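Local coordinates for protein NADPH-dependent nitro/flavin reductase (Bacillus subtilis, PDB 3N2S) that uses NADPH to reduce flavin mononucleotide and also reduces nitroaromatic compounds, quinones and azo dyes, working as a homodimer, at residues F76-Y84 and S110-M121. Numbering follows the deposited sequence.
Sequences FFVFCADLY and SLIDAALAAQNM
The Phe77 ring carries the selenium of Met121, a selenomethionine, over the centre of one face: SE stands 3.5 Å from the centroid of the Phe77 ring, 9° off its normal, and Met121 CE lies over the same face, beside Phe77 CE1 and CD1. With CG anti to the backbone N (chi1 -179°) and the chain extended through chi2, Met121 bends only at chi3, which lays its end over the ring. The same selenium meets the Phe79 ring at its edge, 3.8 Å from Phe79 CZ, so one atom serves two Met-aromatic contacts. Over a face of Phe79 lies Ala118, whose CB is 3.7 Å from the Phe79 ring centroid in a nearly perpendicular CH-pi contact. Shortening Phe79 to an alanine is likely to open a gap over Ala118 and deprive the Met121 selenium of its edge-on neighbour. Farther along, Ala81 CB packs 3.5 Å from Ser110 OG, a hydroxyl engaged with the carbonyls of Met106 and Phe107 in its own helix. Strand 76-82 runs roughly antiparallel to helix 110-121 (150°), their axes 7.3 Å apart; Ala114, Ala117 and Ala118 turn small side chains to the strand, so the Phe79 ring lies close to the helix backbone, CE1 3.5 Å from Ala118 CA. Dispersion and aromatic contacts thus join the central sheet to the helix whose Ile112 and Leu116 touch FMN, in a buried, largely apolar layer.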
loop_
_atom_site.group_PDB
_atom_site.type_symbol
_atom_site.label_atom_id
_atom_site.label_comp_id
_atom_site.label_asym_id
_atom_site.label_seq_id
_atom_site.Cartn_x
_atom_site.Cartn_y
_atom_site.Cartn_z
ATOM N N PHE A 76 -1.413 -17.127 8.938
ATOM C CA PHE A 76 -1.058 -15.759 9.305
ATOM C C PHE A 76 0.141 -15.302 8.477
ATOM O O PHE A 76 1.217 -15.896 8.574
ATOM C CB PHE A 76 -0.807 -15.604 10.814
ATOM C CG PHE A 76 -0.639 -14.171 11.271
ATOM C CD1 PHE A 76 -1.689 -13.258 11.160
ATOM C CD2 PHE A 76 0.566 -13.730 11.822
ATOM C CE1 PHE A 76 -1.517 -11.930 11.572
ATOM C CE2 PHE A 76 0.724 -12.415 12.241
ATOM C CZ PHE A 76 -0.320 -11.530 12.126
ATOM N N PHE A 77 -0.062 -14.284 7.639
ATOM C CA PHE A 77 0.986 -13.733 6.783
ATOM C C PHE A 77 1.553 -12.461 7.398
ATOM O O PHE A 77 0.793 -11.636 7.893
ATOM C CB PHE A 77 0.441 -13.412 5.379
ATOM C CG PHE A 77 -0.110 -14.583 4.591
ATOM C CD1 PHE A 77 0.694 -15.275 3.686
ATOM C CD2 PHE A 77 -1.455 -14.939 4.687
ATOM C CE1 PHE A 77 0.166 -16.313 2.906
ATOM C CE2 PHE A 77 -1.972 -16.006 3.933
ATOM C CZ PHE A 77 -1.159 -16.676 3.042
ATOM N N VAL A 78 2.881 -12.283 7.344
ATOM C CA VAL A 78 3.489 -11.036 7.819
ATOM C C VAL A 78 4.131 -10.357 6.614
ATOM O O VAL A 78 5.037 -10.933 5.991
ATOM C CB VAL A 78 4.459 -11.166 9.034
ATOM C CG1 VAL A 78 5.062 -9.799 9.399
ATOM C CG2 VAL A 78 3.741 -11.775 10.238
ATOM N N PHE A 79 3.660 -9.136 6.288
ATOM C CA PHE A 79 4.201 -8.370 5.168
ATOM C C PHE A 79 5.332 -7.515 5.653
ATOM O O PHE A 79 5.165 -6.770 6.623
ATOM C CB PHE A 79 3.110 -7.521 4.463
ATOM C CG PHE A 79 2.262 -8.371 3.552
ATOM C CD1 PHE A 79 2.501 -8.402 2.182
ATOM C CD2 PHE A 79 1.260 -9.192 4.071
ATOM C CE1 PHE A 79 1.746 -9.228 1.342
ATOM C CE2 PHE A 79 0.490 -10.000 3.229
ATOM C CZ PHE A 79 0.744 -10.018 1.868
ATOM N N CYS A 80 6.478 -7.606 4.965
ATOM C CA CYS A 80 7.676 -6.830 5.329
ATOM C C CYS A 80 8.140 -5.967 4.201
ATOM O O CYS A 80 8.173 -6.440 3.066
ATOM C CB CYS A 80 8.825 -7.750 5.745
ATOM S SG CYS A 80 8.417 -8.955 7.020
ATOM N N ALA A 81 8.665 -4.763 4.534
ATOM C CA ALA A 81 9.416 -3.940 3.592
ATOM C C ALA A 81 10.739 -4.708 3.517
ATOM O O ALA A 81 11.236 -5.169 4.556
ATOM C CB ALA A 81 9.628 -2.536 4.159
ATOM N N ASP A 82 11.256 -4.957 2.308
ATOM C CA ASP A 82 12.483 -5.745 2.153
ATOM C C ASP A 82 13.447 -5.114 1.161
ATOM O O ASP A 82 13.187 -5.116 -0.037
ATOM C CB ASP A 82 12.157 -7.211 1.737
ATOM C CG ASP A 82 13.328 -8.198 1.710
ATOM O OD1 ASP A 82 14.476 -7.759 1.515
ATOM O OD2 ASP A 82 13.077 -9.419 1.774
ATOM N N LEU A 83 14.585 -4.646 1.671
ATOM C CA LEU A 83 15.692 -4.118 0.856
ATOM C C LEU A 83 16.952 -4.972 1.075
ATOM O O LEU A 83 18.019 -4.710 0.500
ATOM C CB LEU A 83 15.917 -2.633 1.129
ATOM C CG LEU A 83 14.765 -1.710 0.649
ATOM C CD1 LEU A 83 14.931 -0.300 1.125
ATOM C CD2 LEU A 83 14.598 -1.756 -0.868
ATOM N N TYR A 84 16.805 -6.025 1.887
ATOM C CA TYR A 84 17.884 -6.986 2.178
ATOM C C TYR A 84 18.223 -7.788 0.915
ATOM O O TYR A 84 19.400 -8.034 0.633
ATOM C CB TYR A 84 17.471 -7.898 3.325
ATOM C CG TYR A 84 18.424 -9.042 3.612
ATOM C CD1 TYR A 84 19.525 -8.864 4.445
ATOM C CD2 TYR A 84 18.185 -10.318 3.110
ATOM C CE1 TYR A 84 20.376 -9.926 4.757
ATOM C CE2 TYR A 84 19.030 -11.389 3.417
ATOM C CZ TYR A 84 20.117 -11.190 4.252
ATOM O OH TYR A 84 20.966 -12.236 4.536
ATOM N N SER A 110 9.426 0.781 -0.585
ATOM C CA SER A 110 9.221 -0.550 0.003
ATOM C C SER A 110 7.880 -0.696 0.733
ATOM O O SER A 110 7.245 -1.742 0.592
ATOM C CB SER A 110 10.405 -0.947 0.891
ATOM O OG SER A 110 10.589 -0.025 1.953
ATOM N N LEU A 111 7.421 0.358 1.451
ATOM C CA LEU A 111 6.126 0.337 2.136
ATOM C C LEU A 111 4.976 0.234 1.132
ATOM O O LEU A 111 4.063 -0.568 1.327
ATOM C CB LEU A 111 5.940 1.589 3.007
ATOM C CG LEU A 111 6.208 1.401 4.510
ATOM C CD1 LEU A 111 7.670 1.059 4.761
ATOM C CD2 LEU A 111 5.846 2.653 5.271
ATOM N N ILE A 112 5.028 1.044 0.063
ATOM C CA ILE A 112 4.000 1.035 -0.987
ATOM C C ILE A 112 3.995 -0.330 -1.705
ATOM O O ILE A 112 2.935 -0.909 -1.888
ATOM C CB ILE A 112 4.151 2.247 -1.948
ATOM C CG1 ILE A 112 3.850 3.575 -1.171
ATOM C CG2 ILE A 112 3.234 2.085 -3.188
ATOM C CD1 ILE A 112 4.392 4.858 -1.856
ATOM N N ASP A 113 5.176 -0.847 -2.079
ATOM C CA ASP A 113 5.261 -2.152 -2.760
ATOM C C ASP A 113 4.604 -3.256 -1.921
ATOM O O ASP A 113 3.820 -4.033 -2.448
ATOM C CB ASP A 113 6.725 -2.515 -3.054
ATOM C CG ASP A 113 7.186 -2.252 -4.485
ATOM O OD1 ASP A 113 6.583 -1.382 -5.163
ATOM O OD2 ASP A 113 8.152 -2.911 -4.921
ATOM N N ALA A 114 4.935 -3.333 -0.622
ATOM C CA ALA A 114 4.374 -4.340 0.290
ATOM C C ALA A 114 2.871 -4.183 0.440
ATOM O O ALA A 114 2.158 -5.188 0.468
ATOM C CB ALA A 114 5.044 -4.247 1.662
ATOM N N ALA A 115 2.385 -2.925 0.566
ATOM C CA ALA A 115 0.937 -2.674 0.729
ATOM C C ALA A 115 0.149 -3.068 -0.535
ATOM O O ALA A 115 -0.907 -3.693 -0.407
ATOM C CB ALA A 115 0.685 -1.213 1.081
ATOM N N LEU A 116 0.667 -2.755 -1.745
ATOM C CA LEU A 116 -0.047 -3.152 -2.981
ATOM C C LEU A 116 -0.142 -4.672 -3.062
ATOM O O LEU A 116 -1.204 -5.199 -3.404
ATOM C CB LEU A 116 0.634 -2.605 -4.259
ATOM C CG LEU A 116 0.887 -1.100 -4.371
ATOM C CD1 LEU A 116 1.528 -0.757 -5.718
ATOM C CD2 LEU A 116 -0.352 -0.278 -4.143
ATOM N N ALA A 117 0.958 -5.374 -2.703
ATOM C CA ALA A 117 0.964 -6.847 -2.694
ATOM C C ALA A 117 -0.082 -7.386 -1.680
ATOM O O ALA A 117 -0.828 -8.324 -2.001
ATOM C CB ALA A 117 2.361 -7.351 -2.332
ATOM N N ALA A 118 -0.135 -6.798 -0.462
ATOM C CA ALA A 118 -1.078 -7.229 0.572
ATOM C C ALA A 118 -2.517 -7.054 0.145
ATOM O O ALA A 118 -3.349 -7.915 0.448
ATOM C CB ALA A 118 -0.822 -6.489 1.881
ATOM N N GLN A 119 -2.824 -5.924 -0.510
ATOM C CA GLN A 119 -4.196 -5.683 -0.952
ATOM C C GLN A 119 -4.628 -6.618 -2.084
ATOM O O GLN A 119 -5.790 -7.025 -2.111
ATOM C CB GLN A 119 -4.490 -4.199 -1.207
ATOM C CG GLN A 119 -5.989 -3.900 -1.401
ATOM C CD GLN A 119 -6.956 -4.387 -0.328
ATOM O OE1 GLN A 119 -8.117 -4.718 -0.618
ATOM N NE2 GLN A 119 -6.538 -4.477 0.919
ATOM N N ASN A 120 -3.686 -7.008 -2.960
ATOM C CA ASN A 120 -3.954 -8.019 -3.991
ATOM C C ASN A 120 -4.276 -9.350 -3.306
ATOM O O ASN A 120 -5.236 -10.030 -3.693
ATOM C CB ASN A 120 -2.746 -8.199 -4.903
ATOM C CG ASN A 120 -2.918 -7.579 -6.269
ATOM O OD1 ASN A 120 -2.081 -7.736 -7.152
ATOM N ND2 ASN A 120 -3.994 -6.861 -6.467
HETATM N N MSE A 121 -3.482 -9.717 -2.274
HETATM C CA MSE A 121 -3.748 -10.945 -1.509
HETATM C C MSE A 121 -5.135 -10.884 -0.857
HETATM O O MSE A 121 -5.865 -11.879 -0.874
HETATM C CB MSE A 121 -2.664 -11.197 -0.423
HETATM C CG MSE A 121 -2.930 -12.498 0.349
HETATM SE SE MSE A 121 -1.617 -12.992 1.663
HETATM C CE MSE A 121 -0.113 -13.531 0.456
#